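Long-range contacts in alpha-/beta-galactoside alpha-2,3-sialyltransferase (Photobacterium phosphoreum, PDB 2ZWI), which probably transfers sialic acid from a CMP-activated donor to galactosides through an alpha-2,3 linkage: residues 4-9 with 26-31; 77-82 with 105-110; 123-128 with 181-186. All blocks are in the same frame, centred on the assembly; numbering follows the deposited sequence.

How the interactions relate
Interactions 1 and 2 belong to one parallel sheet, and interaction 3 lies apart from it. Strand 3-10 and strand 74-82 are neighbours in that sheet, so interactions 1 and 2 touch. Val7 O comes 2.7 Å from Asn80 N, and Val7 N lies 2.7 Å from Ile78 O; both are probable hydrogen bonds. Interaction 3 is centred about 26 Å from interaction 2 and about 36 Å from interaction 1. Interaction 2 comes nearest the nucleotide pocket: the Asn82 side chain is about 10 Å from the bound cytidine-5'-monophosphate. Interactions 1 and 3 lie away from the nucleotide and zinc sites.

Interaction 1. Residues 4-9 with 26-31; sequences TIEVYV and ENSNNK
Glu6 reaches from its strand to residues 26-31, and its side chain carries most of the polar contact. Its CB lies 4.0 Å from Lys31 O. CG is anti to the carbonyl carbon (chi1 -60°), and the chain then runs out extended. CG passes Asn30 CB, and the two side chains cross at about a right angle. At the tip, OE2 accepts two bonds. Asn30 ND2 gives the shorter one, 2.6 Å to Glu6 OE2. Glu6 OE2 lies in the Asn30 amide plane and accepts through its anti lone pair, and the bond is nearly straight. Ser28 OG donates the other, 2.9 Å to Glu6 OE2, from the syn side and out of the carboxylate plane. The planes of carboxylate and amide stand 74° apart. OE1 accepts from Tyr8 OH at 2.7 Å and from a water that also donates to Glu26 OE2. These bonds at both oxygens should hold the carboxylate in place. They would also favour its charged form.

The backbone adds one link, with Glu6 N donating to Lys31 O at 2.9 Å. One water joins Thr4 N to Asn30 OD1, and a second joins Thr4 O to Lys31 N.

The loop links helix 14-26 to strand 31-36, which runs parallel to strand 3-10. The two strands and the helix thus form a beta-alpha-beta unit. Strand 74-82 flanks strand 3-10 on its other edge, and helix 58-70 covers the face with Ile5 and Val7.

Interaction 2. Residues 77-82 with 105-110; sequences VIINGN and IELNFY
Asn80 and Asn108 lie side by side and point the same way, with their amide planes only 14° apart. Asn80 ND2 is 3.0 Å from Asn108 OD1. Ile78 crosses Asn108 at a slant and brings CG2 to 3.3 Å from Asn108 OD1. This is possible because CG2 is anti to the backbone N, beside the carbonyl carbon. The Tyr110 ring turns its edge to Gly81 O, which lies in the ring plane.

The other face is apolar. Ile79 and Leu107 run alongside each other, and Ile79 CD1 meets Leu107 CD2 at 3.9 Å. The same CD1 touches Ile105 CG2, though here the side chains cross obliquely.

Five backbone bonds join the parallel strands in register. Asn108 N to Ile79 O, at 2.9 Å, is the straightest.

Helix 86-98 makes the crossover of this beta-alpha-beta unit and covers Ile79 and Phe109. Helix 14-26 packs on Asn82 and Tyr110 at the opposite face. Strand 3-10 lies beyond strand 74-82, while His171 of strand 168-172 stacks on the Tyr110 ring.

Interaction 3. Residues 123-128 with 181-186; sequences FSRLPE and NLPLTS
Ser124 OG is gripped by Arg125 while its own CH2 group packs against Leu184. Arg125 NH2 donates to Ser124 OG at 3.1 Å, and NE donates to the same atom at 3.3 Å. This is a side-on grip by two nitrogens on one oxygen. Ser124 OG lies close to the guanidinium plane, 9° out of it for the NH2 bond. Arg125 comes back over its own helix end because the chain bends at chi2 and chi3. Ser124 OG also bonds to Tyr121 O one turn earlier, and the Tyr121 ring makes a cation-pi contact with Arg125. These partners should fix the guanidinium where it meets the other segment.

There, NH2 touches carbon rather than a polar group. Leu182 CD2 and Pro183 CD each lie 3.5 Å from Arg125 NH2, and both side chains cross the arginine at about a right angle. Pro183 CD also sits 3.7 Å from Ser124 O.

Leu184 packs against Ser124 and Phe123. Its CD2 is 3.7 Å from Ser124 CB and 3.8 Å from Phe123 CD2. The methyl comes to the edge of the Phe123 ring, in the ring plane. Phe123 has CG anti to the backbone N (chi1 -175°), which brings the CD2 edge of the ring to the leucine methyl. Further on, Glu128 CG meets Ser186 OG at 3.9 Å.

The contact brings the end of helix 114-125 and the start of helix 128-147 against the loop that leads into helix 185-191. Gln131 of helix 128-147 ties the two segments together, since its NE2 bonds to both Leu126 O and Pro183 O. Ile156 and Glu157 of helix 156-159 pack on Phe123, and Ile177 touches Leu182 and Leu184.

Interaction 1. Residues 4-9 with 26-31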
ATOM      1  N   THR A   4     -27.067  -2.181  -2.359  1.00 19.45           N
ATOM      2  CA  THR A   4     -25.801  -1.859  -1.728  0.50 18.58           C
ATOM      3  C   THR A   4     -24.937  -1.036  -2.670  1.00 18.05           C
ATOM      4  O   THR A   4     -24.784  -1.359  -3.842  1.00 18.03           O
ATOM      5  CB  THR A   4     -25.054  -3.102  -1.161  0.50 18.73           C
ATOM      6  OG1 THR A   4     -23.637  -2.880  -1.211  0.50 18.05           O
ATOM      7  CG2 THR A   4     -25.394  -4.355  -1.936  0.50 18.39           C
ATOM      8  N   ILE A   5     -24.410   0.062  -2.142  1.00 17.33           N
ATOM      9  CA  ILE A   5     -23.487   0.917  -2.867  1.00 17.26           C
ATOM     10  C   ILE A   5     -22.088   0.660  -2.320  1.00 16.67           C
ATOM     11  O   ILE A   5     -21.898   0.622  -1.112  1.00 17.01           O
ATOM     12  CB  ILE A   5     -23.850   2.420  -2.680  1.00 17.50           C
ATOM     13  CG1 ILE A   5     -25.219   2.724  -3.292  1.00 17.78           C
ATOM     14  CG2 ILE A   5     -22.789   3.343  -3.290  1.00 17.35           C
ATOM     15  CD1 ILE A   5     -25.703   4.104  -2.938  1.00 19.96           C
ATOM     16  N   GLU A   6     -21.118   0.492  -3.218  1.00 16.10           N
ATOM     17  CA  GLU A   6     -19.715   0.310  -2.851  1.00 15.05           C
ATOM     18  C   GLU A   6     -18.928   1.589  -3.126  1.00 14.38           C
ATOM     19  O   GLU A   6     -18.948   2.113  -4.240  1.00 13.71           O
ATOM     20  CB  GLU A   6     -19.115  -0.866  -3.628  1.00 15.08           C
ATOM     21  CG  GLU A   6     -19.806  -2.200  -3.377  1.00 14.12           C
ATOM     22  CD  GLU A   6     -19.357  -3.311  -4.335  1.00 15.67           C
ATOM     23  OE1 GLU A   6     -18.265  -3.206  -4.952  1.00 15.00           O
ATOM     24  OE2 GLU A   6     -20.105  -4.299  -4.466  1.00 15.06           O
ATOM     25  N   VAL A   7     -18.245   2.095  -2.102  1.00 13.76           N
ATOM     26  CA  VAL A   7     -17.477   3.339  -2.202  1.00 13.18           C
ATOM     27  C   VAL A   7     -15.995   2.975  -2.170  1.00 12.84           C
ATOM     28  O   VAL A   7     -15.567   2.192  -1.322  1.00 12.33           O
ATOM     29  CB  VAL A   7     -17.803   4.311  -1.029  1.00 13.58           C
ATOM     30  CG1 VAL A   7     -16.841   5.492  -0.999  1.00 13.46           C
ATOM     31  CG2 VAL A   7     -19.240   4.810  -1.125  1.00 13.18           C
ATOM     32  N   TYR A   8     -15.224   3.556  -3.085  1.00 12.69           N
ATOM     33  CA  TYR A   8     -13.792   3.290  -3.197  1.00 12.11           C
ATOM     34  C   TYR A   8     -13.019   4.605  -3.183  1.00 12.19           C
ATOM     35  O   TYR A   8     -13.180   5.427  -4.089  1.00 12.03           O
ATOM     36  CB  TYR A   8     -13.504   2.506  -4.491  1.00 12.02           C
ATOM     37  CG  TYR A   8     -14.091   1.099  -4.482  1.00 11.97           C
ATOM     38  CD1 TYR A   8     -13.392   0.041  -3.912  1.00 11.96           C
ATOM     39  CD2 TYR A   8     -15.341   0.840  -5.029  1.00 11.87           C
ATOM     40  CE1 TYR A   8     -13.919  -1.241  -3.882  1.00 12.22           C
ATOM     41  CE2 TYR A   8     -15.886  -0.449  -5.006  1.00 11.91           C
ATOM     42  CZ  TYR A   8     -15.171  -1.478  -4.427  1.00 12.74           C
ATOM     43  OH  TYR A   8     -15.683  -2.759  -4.399  1.00 12.96           O
ATOM     44  N   VAL A   9     -12.187   4.799  -2.161  1.00 11.85           N
ATOM     45  CA  VAL A   9     -11.370   6.007  -2.035  1.00 11.73           C
ATOM     46  C   VAL A   9      -9.919   5.679  -1.660  1.00 11.89           C
ATOM     47  O   VAL A   9      -9.657   4.691  -0.954  1.00 11.98           O
ATOM     48  CB  VAL A   9     -11.967   7.035  -1.029  1.00 11.77           C
ATOM     49  CG1 VAL A   9     -13.259   7.675  -1.577  1.00 11.02           C
ATOM     50  CG2 VAL A   9     -12.228   6.391   0.344  1.00 11.82           C
ATOM     51  N   GLU A  26     -14.309  -9.880  -7.547  1.00 16.44           N
ATOM     52  CA  GLU A  26     -15.692 -10.058  -7.104  1.00 17.48           C
ATOM     53  C   GLU A  26     -16.721  -9.960  -8.217  1.00 17.65           C
ATOM     54  O   GLU A  26     -17.754 -10.612  -8.139  1.00 17.93           O
ATOM     55  CB  GLU A  26     -16.029  -9.071  -5.997  1.00 17.37           C
ATOM     56  CG  GLU A  26     -15.457  -9.479  -4.664  1.00 19.71           C
ATOM     57  CD  GLU A  26     -15.371  -8.328  -3.690  1.00 22.87           C
ATOM     58  OE1 GLU A  26     -14.447  -8.342  -2.854  1.00 26.48           O
ATOM     59  OE2 GLU A  26     -16.215  -7.410  -3.754  1.00 23.71           O
ATOM     60  N   ASN A  27     -16.455  -9.132  -9.230  1.00 17.85           N
ATOM     61  CA  ASN A  27     -17.372  -8.961 -10.368  1.00 18.93           C
ATOM     62  C   ASN A  27     -18.826  -8.734  -9.898  1.00 19.07           C
ATOM     63  O   ASN A  27     -19.764  -9.385 -10.363  1.00 19.20           O
ATOM     64  CB  ASN A  27     -17.251 -10.164 -11.326  1.00 19.18           C
ATOM     65  CG  ASN A  27     -17.879  -9.911 -12.701  1.00 20.80           C
ATOM     66  OD1 ASN A  27     -18.470 -10.822 -13.290  1.00 24.14           O
ATOM     67  ND2 ASN A  27     -17.747  -8.689 -13.217  1.00 20.14           N
ATOM     68  N   SER A  28     -19.002  -7.818  -8.951  1.00 19.14           N
ATOM     69  CA  SER A  28     -20.329  -7.532  -8.429  1.00 19.45           C
ATOM     70  C   SER A  28     -21.007  -6.537  -9.354  1.00 19.30           C
ATOM     71  O   SER A  28     -20.336  -5.795 -10.062  1.00 19.62           O
ATOM     72  CB  SER A  28     -20.237  -6.959  -7.019  1.00 19.48           C
ATOM     73  OG  SER A  28     -20.268  -5.540  -7.054  1.00 19.70           O
ATOM     74  N   ASN A  29     -22.337  -6.523  -9.350  1.00 19.23           N
ATOM     75  CA  ASN A  29     -23.081  -5.502 -10.097  1.00 18.58           C
ATOM     76  C   ASN A  29     -23.634  -4.372  -9.224  1.00 17.25           C
ATOM     77  O   ASN A  29     -24.462  -3.581  -9.675  1.00 16.71           O
ATOM     78  CB  ASN A  29     -24.207  -6.149 -10.900  1.00 19.84           C
ATOM     79  CG  ASN A  29     -25.051  -7.072 -10.060  1.00 21.95           C
ATOM     80  OD1 ASN A  29     -25.400  -6.751  -8.909  1.00 24.70           O
ATOM     81  ND2 ASN A  29     -25.386  -8.239 -10.618  1.00 25.40           N
ATOM     82  N   ASN A  30     -23.175  -4.278  -7.980  1.00 15.87           N
ATOM     83  CA  ASN A  30     -23.535  -3.132  -7.143  1.00 15.43           C
ATOM     84  C   ASN A  30     -23.010  -1.845  -7.763  1.00 14.82           C
ATOM     85  O   ASN A  30     -21.942  -1.853  -8.385  1.00 14.79           O
ATOM     86  CB  ASN A  30     -22.946  -3.263  -5.742  1.00 15.38           C
ATOM     87  CG  ASN A  30     -23.455  -4.472  -5.009  1.00 16.33           C
ATOM     88  OD1 ASN A  30     -24.643  -4.777  -5.050  1.00 16.53           O
ATOM     89  ND2 ASN A  30     -22.558  -5.170  -4.330  1.00 17.04           N
ATOM     90  N   LYS A  31     -23.757  -0.754  -7.589  1.00 14.24           N
ATOM     91  CA  LYS A  31     -23.293   0.561  -8.022  0.50 13.78           C
ATOM     92  C   LYS A  31     -22.028   0.908  -7.243  1.00 13.48           C
ATOM     93  O   LYS A  31     -21.947   0.665  -6.037  1.00 13.31           O
ATOM     94  CB  LYS A  31     -24.378   1.628  -7.813  0.50 14.03           C
ATOM     95  CG  LYS A  31     -23.973   3.054  -8.240  0.50 14.03           C
ATOM     96  CD  LYS A  31     -23.981   3.222  -9.760  0.50 14.23           C
ATOM     97  CE  LYS A  31     -23.464   4.590 -10.188  0.50 14.80           C
ATOM     98  NZ  LYS A  31     -22.053   4.823  -9.767  0.50 13.79           N
TER
HETATM   99  O   HOH W   1     -27.128  -3.566  -5.013  1.00 14.86           O
HETATM  100  O   HOH W   2     -26.301  -0.810  -6.241  1.00 18.10           O
HETATM  101  O   HOH W   3     -17.157  -5.421  -6.049  1.00 11.97           O
HETATM  102  O   HOH W   4     -14.113  -4.886  -3.750  1.00 29.16           O

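Interaction 2. Residues 77-82 with 105-110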
ATOM      1  N   VAL A  77     -24.000   0.602   2.628  1.00 12.28           N
ATOM      2  CA  VAL A  77     -22.839   1.202   1.959  1.00 11.15           C
ATOM      3  C   VAL A  77     -21.578   0.492   2.478  1.00 10.70           C
ATOM      4  O   VAL A  77     -21.346   0.403   3.696  1.00 10.21           O
ATOM      5  CB  VAL A  77     -22.743   2.745   2.199  1.00 11.55           C
ATOM      6  CG1 VAL A  77     -21.476   3.335   1.558  1.00 10.93           C
ATOM      7  CG2 VAL A  77     -23.989   3.452   1.666  1.00  9.86           C
ATOM      8  N   ILE A  78     -20.797  -0.056   1.553  1.00 10.13           N
ATOM      9  CA  ILE A  78     -19.479  -0.577   1.878  1.00  9.86           C
ATOM     10  C   ILE A  78     -18.457   0.484   1.478  1.00  9.96           C
ATOM     11  O   ILE A  78     -18.382   0.864   0.311  1.00 10.42           O
ATOM     12  CB  ILE A  78     -19.183  -1.932   1.162  1.00 10.12           C
ATOM     13  CG1 ILE A  78     -20.335  -2.930   1.386  1.00  9.30           C
ATOM     14  CG2 ILE A  78     -17.871  -2.530   1.677  1.00  8.56           C
ATOM     15  CD1 ILE A  78     -20.186  -4.230   0.611  1.00 10.73           C
ATOM     16  N   ILE A  79     -17.699   0.984   2.448  1.00  9.72           N
ATOM     17  CA  ILE A  79     -16.669   1.975   2.172  1.00 10.13           C
ATOM     18  C   ILE A  79     -15.288   1.308   2.186  1.00 10.07           C
ATOM     19  O   ILE A  79     -14.910   0.657   3.160  1.00  9.32           O
ATOM     20  CB  ILE A  79     -16.684   3.160   3.177  1.00 10.43           C
ATOM     21  CG1 ILE A  79     -18.109   3.699   3.390  1.00 10.91           C
ATOM     22  CG2 ILE A  79     -15.756   4.287   2.690  1.00  9.92           C
ATOM     23  CD1 ILE A  79     -18.266   4.525   4.665  1.00 10.41           C
ATOM     24  N   ASN A  80     -14.565   1.473   1.081  1.00 10.35           N
ATOM     25  CA  ASN A  80     -13.235   0.921   0.911  1.00 10.98           C
ATOM     26  C   ASN A  80     -12.238   2.081   0.865  1.00 11.13           C
ATOM     27  O   ASN A  80     -12.333   2.956  -0.002  1.00 11.43           O
ATOM     28  CB  ASN A  80     -13.186   0.069  -0.364  1.00 10.62           C
ATOM     29  CG  ASN A  80     -14.278  -1.014  -0.393  1.00 12.13           C
ATOM     30  OD1 ASN A  80     -15.419  -0.776  -0.802  1.00 13.17           O
ATOM     31  ND2 ASN A  80     -13.918  -2.206   0.038  1.00 11.72           N
ATOM     32  N   GLY A  81     -11.295   2.092   1.803  1.00 11.11           N
ATOM     33  CA  GLY A  81     -10.403   3.237   1.984  1.00 11.06           C
ATOM     34  C   GLY A  81      -8.958   2.906   2.304  1.00 11.10           C
ATOM     35  O   GLY A  81      -8.523   1.762   2.192  1.00 10.93           O
ATOM     36  N   ASN A  82      -8.227   3.941   2.706  1.00 10.70           N
ATOM     37  CA  ASN A  82      -6.806   3.898   3.000  1.00 10.19           C
ATOM     38  C   ASN A  82      -6.670   4.062   4.517  1.00 10.23           C
ATOM     39  O   ASN A  82      -7.135   5.053   5.069  1.00 10.55           O
ATOM     40  CB  ASN A  82      -6.146   5.056   2.226  1.00 10.80           C
ATOM     41  CG  ASN A  82      -4.680   5.245   2.549  1.00 10.68           C
ATOM     42  OD1 ASN A  82      -4.284   5.266   3.707  1.00 12.51           O
ATOM     43  ND2 ASN A  82      -3.862   5.411   1.507  1.00 10.72           N
ATOM     44  N   ILE A 105     -23.560   0.340   7.428  1.00 15.33           N
ATOM     45  CA  ILE A 105     -22.212   0.694   6.957  1.00 14.20           C
ATOM     46  C   ILE A 105     -21.217  -0.409   7.298  1.00 13.70           C
ATOM     47  O   ILE A 105     -21.162  -0.871   8.433  1.00 13.64           O
ATOM     48  CB  ILE A 105     -21.700   2.034   7.552  1.00 14.20           C
ATOM     49  CG1 ILE A 105     -22.571   3.204   7.088  1.00 14.03           C
ATOM     50  CG2 ILE A 105     -20.241   2.280   7.153  1.00 13.09           C
ATOM     51  CD1 ILE A 105     -22.505   4.431   7.992  1.00 13.32           C
ATOM     52  N   GLU A 106     -20.445  -0.824   6.301  1.00 13.05           N
ATOM     53  CA  GLU A 106     -19.361  -1.788   6.478  1.00 13.07           C
ATOM     54  C   GLU A 106     -18.083  -1.208   5.896  1.00 12.23           C
ATOM     55  O   GLU A 106     -18.130  -0.456   4.921  1.00 12.24           O
ATOM     56  CB  GLU A 106     -19.707  -3.118   5.803  1.00 12.92           C
ATOM     57  CG  GLU A 106     -20.884  -3.811   6.482  1.00 16.34           C
ATOM     58  CD  GLU A 106     -21.201  -5.176   5.905  1.00 20.23           C
ATOM     59  OE1 GLU A 106     -22.238  -5.758   6.314  1.00 22.77           O
ATOM     60  OE2 GLU A 106     -20.424  -5.668   5.057  1.00 21.18           O
ATOM     61  N   LEU A 107     -16.947  -1.558   6.491  1.00 11.41           N
ATOM     62  CA  LEU A 107     -15.673  -0.901   6.174  1.00 10.58           C
ATOM     63  C   LEU A 107     -14.596  -1.888   5.761  1.00 10.15           C
ATOM     64  O   LEU A 107     -14.452  -2.941   6.374  1.00 10.45           O
ATOM     65  CB  LEU A 107     -15.162  -0.093   7.374  1.00 10.41           C
ATOM     66  CG  LEU A 107     -16.114   0.921   8.024  1.00 11.06           C
ATOM     67  CD1 LEU A 107     -15.511   1.486   9.282  1.00 10.22           C
ATOM     68  CD2 LEU A 107     -16.486   2.049   7.041  1.00 11.22           C
ATOM     69  N   ASN A 108     -13.854  -1.531   4.719  1.00  9.60           N
ATOM     70  CA  ASN A 108     -12.625  -2.220   4.339  1.00  9.53           C
ATOM     71  C   ASN A 108     -11.493  -1.194   4.276  1.00  9.41           C
ATOM     72  O   ASN A 108     -11.526  -0.295   3.418  1.00  9.03           O
ATOM     73  CB  ASN A 108     -12.784  -2.901   2.969  1.00  9.08           C
ATOM     74  CG  ASN A 108     -13.829  -4.010   2.982  1.00 11.35           C
ATOM     75  OD1 ASN A 108     -14.900  -3.884   2.375  1.00 15.16           O
ATOM     76  ND2 ASN A 108     -13.530  -5.093   3.679  1.00  9.94           N
ATOM     77  N   PHE A 109     -10.515  -1.319   5.177  1.00  9.29           N
ATOM     78  CA  PHE A 109      -9.329  -0.460   5.179  1.00  9.63           C
ATOM     79  C   PHE A 109      -8.106  -1.197   4.600  1.00 10.14           C
ATOM     80  O   PHE A 109      -7.796  -2.316   5.005  1.00 10.85           O
ATOM     81  CB  PHE A 109      -8.989   0.015   6.597  1.00  9.19           C
ATOM     82  CG  PHE A 109      -9.940   1.041   7.160  1.00  9.12           C
ATOM     83  CD1 PHE A 109      -9.795   2.397   6.847  1.00 10.25           C
ATOM     84  CD2 PHE A 109     -10.961   0.659   8.030  1.00  9.40           C
ATOM     85  CE1 PHE A 109     -10.677   3.363   7.374  1.00 10.14           C
ATOM     86  CE2 PHE A 109     -11.836   1.613   8.576  1.00 10.05           C
ATOM     87  CZ  PHE A 109     -11.692   2.970   8.241  1.00  9.40           C
ATOM     88  N   TYR A 110      -7.428  -0.568   3.653  1.00 10.01           N
ATOM     89  CA  TYR A 110      -6.214  -1.102   3.049  1.00 10.74           C
ATOM     90  C   TYR A 110      -5.015  -0.263   3.469  1.00 11.07           C
ATOM     91  O   TYR A 110      -5.048   0.960   3.317  1.00 10.85           O
ATOM     92  CB  TYR A 110      -6.346  -1.060   1.523  1.00 10.54           C
ATOM     93  CG  TYR A 110      -7.416  -1.980   0.986  1.00 10.97           C
ATOM     94  CD1 TYR A 110      -8.762  -1.597   0.979  1.00 10.20           C
ATOM     95  CD2 TYR A 110      -7.081  -3.231   0.491  1.00 10.64           C
ATOM     96  CE1 TYR A 110      -9.747  -2.452   0.491  1.00 10.54           C
ATOM     97  CE2 TYR A 110      -8.063  -4.099  -0.002  1.00 11.28           C
ATOM     98  CZ  TYR A 110      -9.376  -3.702   0.009  1.00 10.96           C
ATOM     99  OH  TYR A 110     -10.307  -4.557  -0.480  1.00 13.51           O
TER

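Interaction 3. Residues 123-128 with 181-186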
ATOM      1  N   PHE A 123       4.212   2.330  18.433  1.00 12.77           N
ATOM      2  CA  PHE A 123       3.165   1.974  19.378  1.00 12.68           C
ATOM      3  C   PHE A 123       3.569   0.777  20.245  1.00 13.03           C
ATOM      4  O   PHE A 123       3.257   0.749  21.438  1.00 12.93           O
ATOM      5  CB  PHE A 123       1.864   1.698  18.620  1.00 12.11           C
ATOM      6  CG  PHE A 123       0.679   1.434  19.504  1.00 12.16           C
ATOM      7  CD1 PHE A 123      -0.130   2.485  19.942  1.00 11.09           C
ATOM      8  CD2 PHE A 123       0.346   0.127  19.869  1.00 11.08           C
ATOM      9  CE1 PHE A 123      -1.240   2.235  20.766  1.00 10.73           C
ATOM     10  CE2 PHE A 123      -0.757  -0.126  20.678  1.00 11.28           C
ATOM     11  CZ  PHE A 123      -1.547   0.930  21.134  1.00 10.31           C
ATOM     12  N   SER A 124       4.256  -0.198  19.645  1.00 13.24           N
ATOM     13  CA  SER A 124       4.720  -1.398  20.354  1.00 13.66           C
ATOM     14  C   SER A 124       5.792  -1.099  21.402  1.00 14.57           C
ATOM     15  O   SER A 124       6.015  -1.913  22.293  1.00 14.82           O
ATOM     16  CB  SER A 124       5.254  -2.459  19.378  1.00 13.01           C
ATOM     17  OG  SER A 124       6.594  -2.199  19.015  1.00 12.20           O
ATOM     18  N   ARG A 125       6.464   0.046  21.279  1.00 15.68           N
ATOM     19  CA  ARG A 125       7.482   0.467  22.269  1.00 16.92           C
ATOM     20  C   ARG A 125       6.846   0.989  23.554  1.00 16.93           C
ATOM     21  O   ARG A 125       7.507   1.041  24.606  1.00 16.82           O
ATOM     22  CB  ARG A 125       8.408   1.566  21.706  1.00 17.33           C
ATOM     23  CG  ARG A 125       9.205   1.224  20.428  1.00 19.71           C
ATOM     24  CD  ARG A 125      10.144   0.051  20.605  1.00 23.27           C
ATOM     25  NE  ARG A 125       9.443  -1.197  20.330  1.00 27.09           N
ATOM     26  CZ  ARG A 125       9.986  -2.409  20.383  1.00 29.47           C
ATOM     27  NH1 ARG A 125      11.269  -2.569  20.710  1.00 30.76           N
ATOM     28  NH2 ARG A 125       9.236  -3.469  20.109  1.00 29.51           N
ATOM     29  N   LEU A 126       5.575   1.391  23.467  1.00 17.02           N
ATOM     30  CA  LEU A 126       4.840   1.922  24.619  0.50 17.01           C
ATOM     31  C   LEU A 126       4.661   0.842  25.676  1.00 17.23           C
ATOM     32  O   LEU A 126       4.505  -0.327  25.337  1.00 17.23           O
ATOM     33  CB  LEU A 126       3.471   2.454  24.187  0.50 16.97           C
ATOM     34  CG  LEU A 126       3.326   3.883  23.660  0.50 16.80           C
ATOM     35  CD1 LEU A 126       3.983   4.088  22.314  0.50 17.18           C
ATOM     36  CD2 LEU A 126       1.863   4.215  23.565  0.50 16.91           C
ATOM     37  N   PRO A 127       4.693   1.218  26.973  1.00 17.67           N
ATOM     38  CA  PRO A 127       4.398   0.150  27.925  1.00 18.17           C
ATOM     39  C   PRO A 127       2.967  -0.366  27.724  1.00 18.67           C
ATOM     40  O   PRO A 127       2.101   0.370  27.245  1.00 18.63           O
ATOM     41  CB  PRO A 127       4.579   0.818  29.299  1.00 18.22           C
ATOM     42  CG  PRO A 127       4.516   2.281  29.044  1.00 18.54           C
ATOM     43  CD  PRO A 127       4.988   2.504  27.636  1.00 17.75           C
ATOM     44  N   GLU A 128       2.741  -1.630  28.064  1.00 19.07           N
ATOM     45  CA  GLU A 128       1.464  -2.295  27.814  1.00 19.63           C
ATOM     46  C   GLU A 128       0.258  -1.519  28.361  1.00 19.19           C
ATOM     47  O   GLU A 128      -0.751  -1.366  27.675  1.00 18.72           O
ATOM     48  CB  GLU A 128       1.501  -3.730  28.353  1.00 19.46           C
ATOM     49  CG  GLU A 128       0.178  -4.483  28.264  1.00 21.19           C
ATOM     50  CD  GLU A 128       0.329  -5.952  28.593  1.00 21.45           C
ATOM     51  OE1 GLU A 128      -0.025  -6.343  29.718  1.00 24.73           O
ATOM     52  OE2 GLU A 128       0.817  -6.717  27.731  1.00 23.74           O
ATOM     53  N   ASN A 181       8.197 -10.334  17.325  1.00 21.27           N
ATOM     54  CA  ASN A 181       8.622 -10.023  18.702  1.00 21.58           C
ATOM     55  C   ASN A 181       8.046  -8.710  19.231  1.00 20.80           C
ATOM     56  O   ASN A 181       8.230  -8.379  20.402  1.00 20.99           O
ATOM     57  CB  ASN A 181      10.153  -9.985  18.825  1.00 22.04           C
ATOM     58  CG  ASN A 181      10.799 -11.358  18.657  1.00 24.75           C
ATOM     59  OD1 ASN A 181      10.282 -12.374  19.131  1.00 26.62           O
ATOM     60  ND2 ASN A 181      11.944 -11.388  17.978  1.00 26.86           N
ATOM     61  N   LEU A 182       7.359  -7.948  18.381  1.00 19.85           N
ATOM     62  CA  LEU A 182       6.778  -6.676  18.833  1.00 18.67           C
ATOM     63  C   LEU A 182       5.622  -6.935  19.806  1.00 17.89           C
ATOM     64  O   LEU A 182       4.743  -7.739  19.495  1.00 17.18           O
ATOM     65  CB  LEU A 182       6.289  -5.848  17.638  1.00 18.75           C
ATOM     66  CG  LEU A 182       7.277  -5.486  16.521  1.00 19.46           C
ATOM     67  CD1 LEU A 182       6.673  -4.360  15.702  1.00 21.05           C
ATOM     68  CD2 LEU A 182       8.634  -5.074  17.064  1.00 21.26           C
ATOM     69  N   PRO A 183       5.638  -6.286  20.995  1.00 17.39           N
ATOM     70  CA  PRO A 183       4.519  -6.405  21.947  1.00 16.99           C
ATOM     71  C   PRO A 183       3.280  -5.657  21.461  1.00 16.56           C
ATOM     72  O   PRO A 183       3.122  -4.463  21.720  1.00 16.71           O
ATOM     73  CB  PRO A 183       5.060  -5.761  23.237  1.00 17.07           C
ATOM     74  CG  PRO A 183       6.547  -5.573  23.007  1.00 17.90           C
ATOM     75  CD  PRO A 183       6.712  -5.425  21.527  1.00 17.71           C
ATOM     76  N   LEU A 184       2.413  -6.360  20.742  1.00 16.14           N
ATOM     77  CA  LEU A 184       1.213  -5.742  20.195  1.00 15.59           C
ATOM     78  C   LEU A 184      -0.073  -6.474  20.594  1.00 15.68           C
ATOM     79  O   LEU A 184      -1.123  -6.303  19.958  1.00 15.47           O
ATOM     80  CB  LEU A 184       1.330  -5.613  18.677  1.00 15.29           C
ATOM     81  CG  LEU A 184       2.283  -4.546  18.121  1.00 14.16           C
ATOM     82  CD1 LEU A 184       2.476  -4.728  16.609  1.00 11.82           C
ATOM     83  CD2 LEU A 184       1.790  -3.128  18.433  1.00 13.62           C
ATOM     84  N   THR A 185       0.012  -7.263  21.662  1.00 15.75           N
ATOM     85  CA  THR A 185      -1.127  -8.028  22.187  1.00 16.70           C
ATOM     86  C   THR A 185      -2.355  -7.142  22.381  1.00 16.28           C
ATOM     87  O   THR A 185      -3.461  -7.516  21.992  1.00 16.50           O
ATOM     88  CB  THR A 185      -0.755  -8.757  23.523  1.00 16.82           C
ATOM     89  OG1 THR A 185       0.326  -9.658  23.280  1.00 18.77           O
ATOM     90  CG2 THR A 185      -1.933  -9.570  24.061  1.00 18.96           C
ATOM     91  N   SER A 186      -2.151  -5.956  22.959  1.00 16.23           N
ATOM     92  CA  SER A 186      -3.244  -5.010  23.215  1.00 16.15           C
ATOM     93  C   SER A 186      -4.076  -4.681  21.970  1.00 15.66           C
ATOM     94  O   SER A 186      -5.305  -4.670  22.028  1.00 15.33           O
ATOM     95  CB  SER A 186      -2.694  -3.729  23.824  1.00 16.43           C
ATOM     96  OG  SER A 186      -2.091  -4.013  25.076  1.00 16.80           O
TER